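Local coordinates for protein ATP-dependent DNA ligase (Mycobacterium tuberculosis, PDB 6NHX) that seals breaks in double-stranded DNA in an ATP-dependent reaction and works with Ku in non-homologous end joining, at residues Pro10-His15 and Arg49-Arg54; Ala108-Tyr113 and Ser172-Gly177; Phe3-Leu8 and His74-Gly79. The protein carries 1 engineered substitution. All blocks are in the same frame, centred on the assembly; numbering follows the deposited sequence.

Interaction 1 of 3, residues Pro10-His15 and Arg49-Arg54; sequences PMLATH and RSRSGR. With ATP (adenosine-5'-triphosphate), chain B.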
loop_
_atom_site.group_PDB
_atom_site.type_symbol
_atom_site.label_atom_id
_atom_site.label_comp_id
_atom_site.label_asym_id
_atom_site.label_seq_id
_atom_site.Cartn_x
_atom_site.Cartn_y
_atom_site.Cartn_z
ATOM N N PRO A 10 0.713 -14.347 -1.708
ATOM C CA PRO A 10 1.786 -13.529 -2.285
ATOM C C PRO A 10 3.092 -13.656 -1.516
ATOM O O PRO A 10 3.118 -13.857 -0.298
ATOM C CB PRO A 10 1.242 -12.099 -2.182
ATOM C CG PRO A 10 -0.222 -12.239 -1.891
ATOM C CD PRO A 10 -0.379 -13.531 -1.158
ATOM N N MET A 11 4.182 -13.548 -2.269
ATOM C CA MET A 11 5.515 -13.384 -1.713
ATOM C C MET A 11 5.652 -11.971 -1.150
ATOM O O MET A 11 5.050 -11.020 -1.647
ATOM C CB MET A 11 6.520 -13.587 -2.845
ATOM C CG MET A 11 7.976 -13.588 -2.425
ATOM S SD MET A 11 9.015 -14.063 -3.821
ATOM C CE MET A 11 10.648 -13.840 -3.096
ATOM N N LEU A 12 6.458 -11.832 -0.100
ATOM C CA LEU A 12 6.577 -10.572 0.627
ATOM C C LEU A 12 8.032 -10.119 0.682
ATOM O O LEU A 12 8.956 -10.928 0.577
ATOM C CB LEU A 12 5.990 -10.707 2.035
ATOM C CG LEU A 12 4.510 -11.100 2.070
ATOM C CD1 LEU A 12 4.091 -11.430 3.502
ATOM C CD2 LEU A 12 3.630 -9.994 1.489
ATOM N N ALA A 13 8.212 -8.803 0.853
ATOM C CA ALA A 13 9.520 -8.155 0.840
ATOM C C ALA A 13 9.983 -7.842 2.254
ATOM O O ALA A 13 9.183 -7.657 3.171
ATOM C CB ALA A 13 9.488 -6.848 0.039
ATOM N N THR A 14 11.288 -7.781 2.413
ATOM C CA THR A 14 11.900 -7.447 3.694
ATOM C C THR A 14 12.269 -5.970 3.718
ATOM O O THR A 14 12.875 -5.469 2.765
ATOM C CB THR A 14 13.180 -8.253 3.863
ATOM O OG1 THR A 14 12.890 -9.648 3.712
ATOM C CG2 THR A 14 13.750 -8.055 5.228
ATOM N N HIS A 15 11.933 -5.283 4.804
ATOM C CA HIS A 15 12.309 -3.882 4.917
ATOM C C HIS A 15 13.827 -3.743 4.920
ATOM O O HIS A 15 14.526 -4.438 5.665
ATOM C CB HIS A 15 11.738 -3.294 6.207
ATOM C CG HIS A 15 11.701 -1.799 6.218
ATOM N ND1 HIS A 15 11.460 -1.069 7.361
ATOM C CD2 HIS A 15 11.874 -0.895 5.224
ATOM C CE1 HIS A 15 11.487 0.220 7.073
ATOM N NE2 HIS A 15 11.735 0.353 5.782
ATOM N N ARG A 49 -7.493 -13.128 -5.710
ATOM C CA ARG A 49 -7.169 -13.512 -4.344
ATOM C C ARG A 49 -6.456 -12.355 -3.667
ATOM O O ARG A 49 -5.537 -11.765 -4.242
ATOM C CB ARG A 49 -6.274 -14.757 -4.318
ATOM C CG ARG A 49 -7.021 -16.034 -4.610
ATOM C CD ARG A 49 -6.067 -17.204 -4.797
ATOM N NE ARG A 49 -5.466 -17.615 -3.532
ATOM C CZ ARG A 49 -6.067 -18.391 -2.635
ATOM N NH1 ARG A 49 -7.289 -18.854 -2.870
ATOM N NH2 ARG A 49 -5.447 -18.711 -1.509
ATOM N N SER A 50 -6.887 -12.029 -2.453
ATOM C CA SER A 50 -6.253 -10.968 -1.690
ATOM C C SER A 50 -5.018 -11.507 -0.980
ATOM O O SER A 50 -4.703 -12.698 -1.036
ATOM C CB SER A 50 -7.235 -10.382 -0.680
ATOM O OG SER A 50 -7.598 -11.353 0.285
ATOM N N ARG A 51 -4.317 -10.616 -0.281
ATOM C CA ARG A 51 -3.127 -11.037 0.449
ATOM C C ARG A 51 -3.460 -12.079 1.515
ATOM O O ARG A 51 -2.638 -12.953 1.808
ATOM C CB ARG A 51 -2.438 -9.817 1.058
ATOM C CG ARG A 51 -1.125 -10.124 1.750
ATOM C CD ARG A 51 -1.266 -9.793 3.193
ATOM N NE ARG A 51 -0.023 -9.888 3.948
ATOM C CZ ARG A 51 0.938 -8.972 3.943
ATOM N NH1 ARG A 51 0.835 -7.884 3.195
ATOM N NH2 ARG A 51 2.004 -9.145 4.704
ATOM N N SER A 52 -4.663 -12.020 2.081
ATOM C CA SER A 52 -5.104 -12.968 3.097
ATOM C C SER A 52 -5.653 -14.261 2.508
ATOM O O SER A 52 -6.256 -15.048 3.244
ATOM C CB SER A 52 -6.176 -12.327 3.979
ATOM O OG SER A 52 -7.423 -12.298 3.309
ATOM N N GLY A 53 -5.472 -14.495 1.209
ATOM C CA GLY A 53 -6.029 -15.668 0.567
ATOM C C GLY A 53 -7.521 -15.628 0.338
ATOM O O GLY A 53 -8.067 -16.573 -0.243
ATOM N N ARG A 54 -8.199 -14.572 0.771
ATOM C CA ARG A 54 -9.635 -14.490 0.585
ATOM C C ARG A 54 -9.973 -14.323 -0.894
ATOM O O ARG A 54 -9.241 -13.689 -1.663
ATOM C CB ARG A 54 -10.203 -13.321 1.393
ATOM C CG ARG A 54 -11.691 -13.415 1.672
HETATM P PG ATP B . 3.678 -5.794 4.197
HETATM O O1G ATP B . 5.062 -5.921 3.593
HETATM O O2G ATP B . 3.371 -6.766 5.320
HETATM O O3G ATP B . 2.588 -5.753 3.141
HETATM P PB ATP B . 2.985 -2.966 4.514
HETATM O O1B ATP B . 3.214 -1.955 5.608
HETATM O O2B ATP B . 1.603 -3.198 3.944
HETATM O O3B ATP B . 3.650 -4.364 4.967
HETATM P PA ATP B . 5.012 -1.492 3.058
HETATM O O1A ATP B . 6.040 -1.595 4.143
HETATM O O2A ATP B . 4.227 -0.245 2.743
HETATM O O3A ATP B . 3.961 -2.671 3.286
HETATM O "O5'" ATP B . 5.616 -2.153 1.709
HETATM C "C5'" ATP B . 4.968 -1.958 0.455
HETATM C "C4'" ATP B . 3.819 -2.953 0.261
HETATM O "O4'" ATP B . 3.383 -2.831 -1.092
HETATM C "C3'" ATP B . 4.223 -4.399 0.457
HETATM O "O3'" ATP B . 3.062 -5.155 0.786
HETATM C "C2'" ATP B . 4.653 -4.769 -0.934
HETATM O "O2'" ATP B . 4.620 -6.184 -1.164
HETATM C "C1'" ATP B . 3.637 -4.038 -1.806
HETATM N N9 ATP B . 4.212 -3.610 -3.097
HETATM C C8 ATP B . 4.075 -2.387 -3.670
HETATM N N7 ATP B . 4.702 -2.343 -4.877
HETATM C C5 ATP B . 5.227 -3.567 -5.076
HETATM C C6 ATP B . 6.026 -4.187 -6.123
HETATM N N6 ATP B . 6.404 -3.480 -7.194
HETATM N N1 ATP B . 6.381 -5.470 -5.961
HETATM C C2 ATP B . 6.028 -6.192 -4.891
HETATM N N3 ATP B . 5.308 -5.684 -3.879
HETATM C C4 ATP B . 4.909 -4.393 -3.918
#

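Interaction 2 of 3, residues Ala108-Tyr113 and Ser172-Gly177; sequences AFDLLY and SRYQPG. With ATP (adenosine-5'-triphosphate), chain B.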
loop_
_atom_site.group_PDB
_atom_site.type_symbol
_atom_site.label_atom_id
_atom_site.label_comp_id
_atom_site.label_asym_id
_atom_site.label_seq_id
_atom_site.Cartn_x
_atom_site.Cartn_y
_atom_site.Cartn_z
ATOM N N ALA A 108 0.509 -5.144 -12.901
ATOM C CA ALA A 108 1.120 -6.455 -12.733
ATOM C C ALA A 108 2.629 -6.321 -12.589
ATOM O O ALA A 108 3.269 -5.539 -13.304
ATOM C CB ALA A 108 0.819 -7.322 -13.957
ATOM N N PHE A 109 3.193 -7.117 -11.681
ATOM C CA PHE A 109 4.643 -7.164 -11.521
ATOM C C PHE A 109 5.230 -8.565 -11.436
ATOM O O PHE A 109 6.459 -8.699 -11.332
ATOM C CB PHE A 109 5.159 -6.261 -10.382
ATOM C CG PHE A 109 4.431 -6.412 -9.067
ATOM C CD1 PHE A 109 4.459 -7.617 -8.356
ATOM C CD2 PHE A 109 3.777 -5.309 -8.488
ATOM C CE1 PHE A 109 3.807 -7.743 -7.119
ATOM C CE2 PHE A 109 3.127 -5.430 -7.256
ATOM C CZ PHE A 109 3.142 -6.640 -6.575
ATOM N N ASP A 110 4.408 -9.608 -11.516
ATOM C CA ASP A 110 4.963 -10.948 -11.637
ATOM C C ASP A 110 4.013 -11.810 -12.455
ATOM O O ASP A 110 2.823 -11.510 -12.604
ATOM C CB ASP A 110 5.318 -11.594 -10.292
ATOM C CG ASP A 110 6.652 -12.316 -10.339
ATOM O OD1 ASP A 110 6.951 -12.926 -11.398
ATOM O OD2 ASP A 110 7.403 -12.267 -9.334
ATOM N N LEU A 111 4.575 -12.892 -12.988
ATOM C CA LEU A 111 3.850 -13.872 -13.784
ATOM C C LEU A 111 4.188 -15.223 -13.187
ATOM O O LEU A 111 5.368 -15.609 -13.151
ATOM C CB LEU A 111 4.310 -13.807 -15.241
ATOM C CG LEU A 111 3.650 -14.797 -16.206
ATOM C CD1 LEU A 111 2.156 -14.510 -16.358
ATOM C CD2 LEU A 111 4.332 -14.736 -17.564
ATOM N N LEU A 112 3.182 -15.911 -12.653
ATOM C CA LEU A 112 3.413 -17.156 -11.929
ATOM C C LEU A 112 3.009 -18.395 -12.706
ATOM O O LEU A 112 3.409 -19.503 -12.327
ATOM C CB LEU A 112 2.653 -17.151 -10.596
ATOM C CG LEU A 112 2.858 -15.912 -9.720
ATOM C CD1 LEU A 112 2.178 -16.096 -8.375
ATOM C CD2 LEU A 112 4.347 -15.584 -9.554
ATOM N N TYR A 113 2.230 -18.242 -13.768
ATOM C CA TYR A 113 1.786 -19.360 -14.577
ATOM C C TYR A 113 1.397 -18.784 -15.924
ATOM O O TYR A 113 0.749 -17.731 -15.990
ATOM C CB TYR A 113 0.582 -20.036 -13.918
ATOM C CG TYR A 113 -0.004 -21.181 -14.713
ATOM C CD1 TYR A 113 -0.941 -20.953 -15.718
ATOM C CD2 TYR A 113 0.356 -22.496 -14.443
ATOM C CE1 TYR A 113 -1.473 -21.982 -16.429
ATOM C CE2 TYR A 113 -0.182 -23.544 -15.153
ATOM C CZ TYR A 113 -1.097 -23.278 -16.154
ATOM O OH TYR A 113 -1.664 -24.286 -16.886
ATOM N N SER A 172 16.095 -14.856 -8.409
ATOM C CA SER A 172 15.270 -15.376 -7.325
ATOM C C SER A 172 14.017 -16.097 -7.831
ATOM O O SER A 172 13.369 -15.676 -8.797
ATOM C CB SER A 172 14.892 -14.277 -6.317
ATOM O OG SER A 172 14.183 -13.202 -6.901
ATOM N N ARG A 173 13.671 -17.174 -7.135
ATOM C CA ARG A 173 12.427 -17.885 -7.361
ATOM C C ARG A 173 11.277 -17.152 -6.667
ATOM O O ARG A 173 11.474 -16.227 -5.872
ATOM C CB ARG A 173 12.553 -19.340 -6.901
ATOM C CG ARG A 173 11.870 -19.682 -5.574
ATOM C CD ARG A 173 12.198 -21.103 -5.094
ATOM N NE ARG A 173 11.640 -22.150 -5.956
ATOM C CZ ARG A 173 10.344 -22.443 -6.069
ATOM N NH1 ARG A 173 9.434 -21.767 -5.374
ATOM N NH2 ARG A 173 9.955 -23.422 -6.883
ATOM N N TYR A 174 10.052 -17.557 -6.978
ATOM C CA TYR A 174 8.865 -17.013 -6.328
ATOM C C TYR A 174 8.474 -17.935 -5.187
ATOM O O TYR A 174 8.247 -19.127 -5.406
ATOM C CB TYR A 174 7.705 -16.887 -7.318
ATOM C CG TYR A 174 6.604 -16.000 -6.789
ATOM C CD1 TYR A 174 6.599 -14.635 -7.060
ATOM C CD2 TYR A 174 5.601 -16.516 -5.961
ATOM C CE1 TYR A 174 5.590 -13.795 -6.560
ATOM C CE2 TYR A 174 4.605 -15.684 -5.439
ATOM C CZ TYR A 174 4.608 -14.331 -5.751
ATOM O OH TYR A 174 3.627 -13.515 -5.239
ATOM N N GLN A 175 8.405 -17.387 -3.968
ATOM C CA GLN A 175 8.128 -18.160 -2.759
ATOM C C GLN A 175 6.781 -17.755 -2.175
ATOM O O GLN A 175 6.692 -16.798 -1.392
ATOM C CB GLN A 175 9.256 -17.956 -1.741
ATOM C CG GLN A 175 10.602 -18.331 -2.313
ATOM C CD GLN A 175 11.686 -18.442 -1.268
ATOM O OE1 GLN A 175 12.721 -17.782 -1.365
ATOM N NE2 GLN A 175 11.462 -19.287 -0.268
ATOM N N PRO A 176 5.694 -18.437 -2.544
ATOM C CA PRO A 176 4.372 -18.005 -2.085
ATOM C C PRO A 176 4.270 -18.021 -0.566
ATOM O O PRO A 176 4.734 -18.949 0.101
ATOM C CB PRO A 176 3.422 -19.028 -2.723
ATOM C CG PRO A 176 4.169 -19.565 -3.894
ATOM C CD PRO A 176 5.613 -19.561 -3.500
ATOM N N GLY A 177 3.676 -16.958 -0.029
ATOM C CA GLY A 177 3.354 -16.908 1.381
ATOM C C GLY A 177 4.531 -16.672 2.293
ATOM O O GLY A 177 4.408 -16.869 3.503
HETATM P PG ATP B . 3.678 -5.794 4.197
HETATM O O1G ATP B . 5.062 -5.921 3.593
HETATM O O2G ATP B . 3.371 -6.766 5.320
HETATM O O3G ATP B . 2.588 -5.753 3.141
HETATM P PB ATP B . 2.985 -2.966 4.514
HETATM O O1B ATP B . 3.214 -1.955 5.608
HETATM O O2B ATP B . 1.603 -3.198 3.944
HETATM O O3B ATP B . 3.650 -4.364 4.967
HETATM P PA ATP B . 5.012 -1.492 3.058
HETATM O O1A ATP B . 6.040 -1.595 4.143
HETATM O O2A ATP B . 4.227 -0.245 2.743
HETATM O O3A ATP B . 3.961 -2.671 3.286
HETATM O "O5'" ATP B . 5.616 -2.153 1.709
HETATM C "C5'" ATP B . 4.968 -1.958 0.455
HETATM C "C4'" ATP B . 3.819 -2.953 0.261
HETATM O "O4'" ATP B . 3.383 -2.831 -1.092
HETATM C "C3'" ATP B . 4.223 -4.399 0.457
HETATM O "O3'" ATP B . 3.062 -5.155 0.786
HETATM C "C2'" ATP B . 4.653 -4.769 -0.934
HETATM O "O2'" ATP B . 4.620 -6.184 -1.164
HETATM C "C1'" ATP B . 3.637 -4.038 -1.806
HETATM N N9 ATP B . 4.212 -3.610 -3.097
HETATM C C8 ATP B . 4.075 -2.387 -3.670
HETATM N N7 ATP B . 4.702 -2.343 -4.877
HETATM C C5 ATP B . 5.227 -3.567 -5.076
HETATM C C6 ATP B . 6.026 -4.187 -6.123
HETATM N N6 ATP B . 6.404 -3.480 -7.194
HETATM N N1 ATP B . 6.381 -5.470 -5.961
HETATM C C2 ATP B . 6.028 -6.192 -4.891
HETATM N N3 ATP B . 5.308 -5.684 -3.879
HETATM C C4 ATP B . 4.909 -4.393 -3.918
#

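Interaction 3 of 3, residues Phe3-Leu8 and His74-Gly79; sequences FEFDNL and HVVLDG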
loop_
_atom_site.group_PDB
_atom_site.type_symbol
_atom_site.label_atom_id
_atom_site.label_comp_id
_atom_site.label_asym_id
_atom_site.label_seq_id
_atom_site.Cartn_x
_atom_site.Cartn_y
_atom_site.Cartn_z
ATOM N N PHE A 3 1.087 -26.905 -9.218
ATOM C CA PHE A 3 0.675 -25.510 -9.145
ATOM C C PHE A 3 -0.843 -25.395 -9.027
ATOM O O PHE A 3 -1.571 -26.027 -9.780
ATOM C CB PHE A 3 1.159 -24.749 -10.379
ATOM C CG PHE A 3 0.779 -23.298 -10.375
ATOM C CD1 PHE A 3 1.625 -22.351 -9.837
ATOM C CD2 PHE A 3 -0.429 -22.887 -10.903
ATOM C CE1 PHE A 3 1.271 -21.024 -9.829
ATOM C CE2 PHE A 3 -0.792 -21.560 -10.885
ATOM C CZ PHE A 3 0.063 -20.624 -10.347
ATOM N N GLU A 4 -1.311 -24.555 -8.104
ATOM C CA GLU A 4 -2.743 -24.389 -7.871
ATOM C C GLU A 4 -3.003 -22.965 -7.413
ATOM O O GLU A 4 -2.557 -22.581 -6.329
ATOM C CB GLU A 4 -3.222 -25.354 -6.793
ATOM C CG GLU A 4 -3.471 -26.755 -7.272
ATOM C CD GLU A 4 -4.309 -27.533 -6.293
ATOM O OE1 GLU A 4 -4.018 -28.730 -6.074
ATOM O OE2 GLU A 4 -5.257 -26.940 -5.734
ATOM N N PHE A 5 -3.745 -22.202 -8.221
ATOM C CA PHE A 5 -4.055 -20.817 -7.879
ATOM C C PHE A 5 -4.757 -20.719 -6.528
ATOM O O PHE A 5 -4.500 -19.789 -5.751
ATOM C CB PHE A 5 -4.925 -20.217 -8.987
ATOM C CG PHE A 5 -5.355 -18.794 -8.724
ATOM C CD1 PHE A 5 -4.440 -17.751 -8.791
ATOM C CD2 PHE A 5 -6.675 -18.504 -8.403
ATOM C CE1 PHE A 5 -4.835 -16.448 -8.551
ATOM C CE2 PHE A 5 -7.074 -17.203 -8.158
ATOM C CZ PHE A 5 -6.161 -16.177 -8.235
ATOM N N ASP A 6 -5.629 -21.677 -6.217
ATOM C CA ASP A 6 -6.458 -21.597 -5.023
ATOM C C ASP A 6 -5.701 -21.909 -3.741
ATOM O O ASP A 6 -6.304 -21.862 -2.663
ATOM C CB ASP A 6 -7.676 -22.511 -5.160
ATOM C CG ASP A 6 -8.711 -21.957 -6.116
ATOM O OD1 ASP A 6 -8.760 -20.721 -6.295
ATOM O OD2 ASP A 6 -9.474 -22.756 -6.694
ATOM N N ASN A 7 -4.414 -22.234 -3.824
ATOM C CA ASN A 7 -3.561 -22.362 -2.647
ATOM C C ASN A 7 -2.536 -21.243 -2.537
ATOM O O ASN A 7 -1.719 -21.258 -1.610
ATOM C CB ASN A 7 -2.830 -23.709 -2.661
ATOM C CG ASN A 7 -3.732 -24.864 -2.284
ATOM O OD1 ASN A 7 -4.928 -24.685 -2.052
ATOM N ND2 ASN A 7 -3.161 -26.064 -2.221
ATOM N N LEU A 8 -2.577 -20.267 -3.438
ATOM C CA LEU A 8 -1.495 -19.306 -3.595
ATOM C C LEU A 8 -1.656 -18.123 -2.654
ATOM O O LEU A 8 -2.760 -17.597 -2.477
ATOM C CB LEU A 8 -1.500 -18.776 -5.027
ATOM C CG LEU A 8 -0.707 -19.515 -6.092
ATOM C CD1 LEU A 8 -0.626 -18.626 -7.321
ATOM C CD2 LEU A 8 0.679 -19.864 -5.577
ATOM N N HIS A 74 -4.232 -18.629 -20.429
ATOM C CA HIS A 74 -4.480 -18.976 -19.034
ATOM C C HIS A 74 -3.261 -18.507 -18.253
ATOM O O HIS A 74 -2.168 -19.056 -18.427
ATOM C CB HIS A 74 -4.691 -20.478 -18.877
ATOM C CG HIS A 74 -4.830 -20.927 -17.456
ATOM N ND1 HIS A 74 -4.813 -22.260 -17.101
ATOM C CD2 HIS A 74 -4.983 -20.232 -16.305
ATOM C CE1 HIS A 74 -4.945 -22.362 -15.790
ATOM N NE2 HIS A 74 -5.047 -21.147 -15.282
ATOM N N VAL A 75 -3.429 -17.468 -17.432
ATOM C CA VAL A 75 -2.303 -16.888 -16.712
ATOM C C VAL A 75 -2.644 -16.666 -15.247
ATOM O O VAL A 75 -3.812 -16.512 -14.867
ATOM C CB VAL A 75 -1.783 -15.567 -17.327
ATOM C CG1 VAL A 75 -1.262 -15.789 -18.734
ATOM C CG2 VAL A 75 -2.865 -14.497 -17.293
ATOM N N VAL A 76 -1.605 -16.657 -14.422
ATOM C CA VAL A 76 -1.686 -16.166 -13.054
ATOM C C VAL A 76 -0.691 -15.025 -12.925
ATOM O O VAL A 76 0.500 -15.192 -13.209
ATOM C CB VAL A 76 -1.399 -17.272 -12.031
ATOM C CG1 VAL A 76 -1.331 -16.689 -10.630
ATOM C CG2 VAL A 76 -2.457 -18.359 -12.102
ATOM N N LEU A 77 -1.191 -13.860 -12.532
ATOM C CA LEU A 77 -0.386 -12.666 -12.361
ATOM C C LEU A 77 -0.371 -12.267 -10.897
ATOM O O LEU A 77 -1.282 -12.590 -10.128
ATOM C CB LEU A 77 -0.977 -11.502 -13.163
ATOM C CG LEU A 77 -1.156 -11.823 -14.644
ATOM C CD1 LEU A 77 -2.317 -11.026 -15.210
ATOM C CD2 LEU A 77 0.122 -11.526 -15.388
ATOM N N ASP A 78 0.693 -11.577 -10.523
ATOM C CA ASP A 78 0.836 -10.936 -9.225
ATOM C C ASP A 78 0.980 -9.445 -9.473
ATOM O O ASP A 78 1.667 -9.030 -10.407
ATOM C CB ASP A 78 2.094 -11.483 -8.551
ATOM C CG ASP A 78 2.270 -11.020 -7.110
ATOM O OD1 ASP A 78 1.372 -10.373 -6.527
ATOM O OD2 ASP A 78 3.353 -11.325 -6.555
ATOM N N GLY A 79 0.333 -8.633 -8.645
ATOM C CA GLY A 79 0.463 -7.203 -8.808
ATOM C C GLY A 79 -0.330 -6.462 -7.761
ATOM O O GLY A 79 -0.721 -7.025 -6.737
#

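Interaction 1 of 3, residues Pro10-His15 and Arg49-Arg54
R51 reaches from the turn after strand 45-50 across P10 and L12 to the triphosphate of ATP. At the root, the P10 ring lies against the arginine backbone, with P10 CD 3.8 Å from R51 O and P10 CG 3.9 Å from R51 CA. From CB the chain leaves with CG anti to the backbone N (chi1 -175°); CG passes 4.3 Å from P10 CG. A bend at chi2 (-117°) then turns the remaining methylenes and NE toward the ligand. The guanidinium comes to rest on L12, whose side chain crosses it at about a right angle: L12 CD2 sits over one face, displaced toward the rim, while L12 CD1 approaches R51 NH2 to 3.3 Å. The contacts at its edge are polar. NH1 donates a nearly straight hydrogen bond to ATP O3G (2.8 Å, 168°), and NH2 donates a more bent one to ATP O2G (2.8 Å). With the gamma phosphorus in the guanidinium plane, the two bonds form a bidentate fork that fixes the rotation of the group. NH1 also makes a salt bridge to a bound MES, probably from the crystallisation liquor, and R179, whose NH1 also bonds to ATP, brings its NH2 close to R51 NH2. This is the gamma-phosphate end of the ATP pocket in the nucleotidyltransferase domain of an ATP-dependent DNA ligase.

Interaction 2 of 3, residues Ala108-Tyr113 and Ser172-Gly177
Y174 meets strand 105-114 through L112 and D110, one apolar neighbour and one charged, and the two use different parts of its ring. The apolar part is a CH-pi contact. L112 CD2 stands 3.5 Å from the centroid of the Y174 ring and only 14° off its normal, so the methyl sits squarely over the face; L112 CD1 extends the cover, 3.8 Å from Y174 CE2. The phenol reaches this position with CG on the far side of the CA-CB bond from the amide nitrogen (chi1 -165°), which sends the ring from its loop toward the strand.

The polar neighbour comes to the edge. D110 OD2 lies 3.4 Å from Y174 CD1, near the ring plane, and the carboxylate is turned 84° against the ring, an approach that would place negative charge beside the positively polarised ring hydrogens. D110 OD1 accepts a hydrogen bond from L111 N through its anti lone pair (2.9 Å) and forms a salt bridge with R127, which together hold the carboxylate in place. The phenol oxygen is hydrogen-bonded to D78 OD2 and M11 N.

The adenine of ATP lies over one face of the F109 ring. ATP N1 is 3.3 Å above the plane of that ring and over its centre, and F109 CE2 comes within 3.4 Å of ATP C6.

Two classic beta bulges, F109 and D110 opposite D78 and L112 and Y113 opposite V76, interrupt the regular pairing with strand 74-82. The loop between strands 164-169 and 179-180 meets strand 105-114 through Y174, with helix 124-136 touching Y174 through R127 and strand 35-42 through R36.

Interaction 3 of 3, residues Phe3-Leu8 and His74-Gly79
V76 points out from strand 74-82 into the N-terminal segment, where F3, F5 and L8 meet its two methyl groups from different directions. F3 approaches head-on, its side chain running against that of V76, and presents a ring edge: V76 CG2 lies near the plane of the ring, 3.8 Å from F3 CE2 and equally far from F3 CZ. F5 crosses the valine obliquely but likewise offers an edge, with F5 CD1 3.8 Å from V76 CG1. L8 completes the group, its CD1 3.9 Å from the same CG1 methyl. The division of labour follows from the valine's first torsion, 173°, which turns CG1 away from the amide nitrogen and leaves CG2 beside that nitrogen; CG1 meets F5 and L8, and CG2 meets F3 and also grazes F5 CD1. A short 3-10 segment, residues 5-7, carries F5, and a backbone hydrogen bond from L8 N to F5 O (3.0 Å) ties the two residues that share CG1. The outer ring, F3, also meets the Y113 ring, while F5 packs on R47 and R49 of strand 45-50. No hydrogen bond crosses between the two segments, so the contact is held by apolar side chains in van der Waals contact and depends on their shapes fitting together.

How the interactions relate
The three contacts illustrate how chemistry follows place in a fold. Interaction 1 is partly buried and opens on the triphosphate, and its key side chain, R51, is charged and bonds to the gamma phosphate. Interactions 2 and 3 are buried, although F3 in the latter is exposed; interaction 3 is wholly apolar between its segments, while interaction 2 mixes a CH-pi contact with a carboxylate at a ring edge. These two use neighbouring strands of one antiparallel sheet, where F109 N bonds to D78 O. Interaction 1 joins the turn after that sheet's outer strand 45-50 to the start of strand 12-15 of the mixed sheet. Y174 links all three, and interactions 1 and 2 touch opposite ends of ATP.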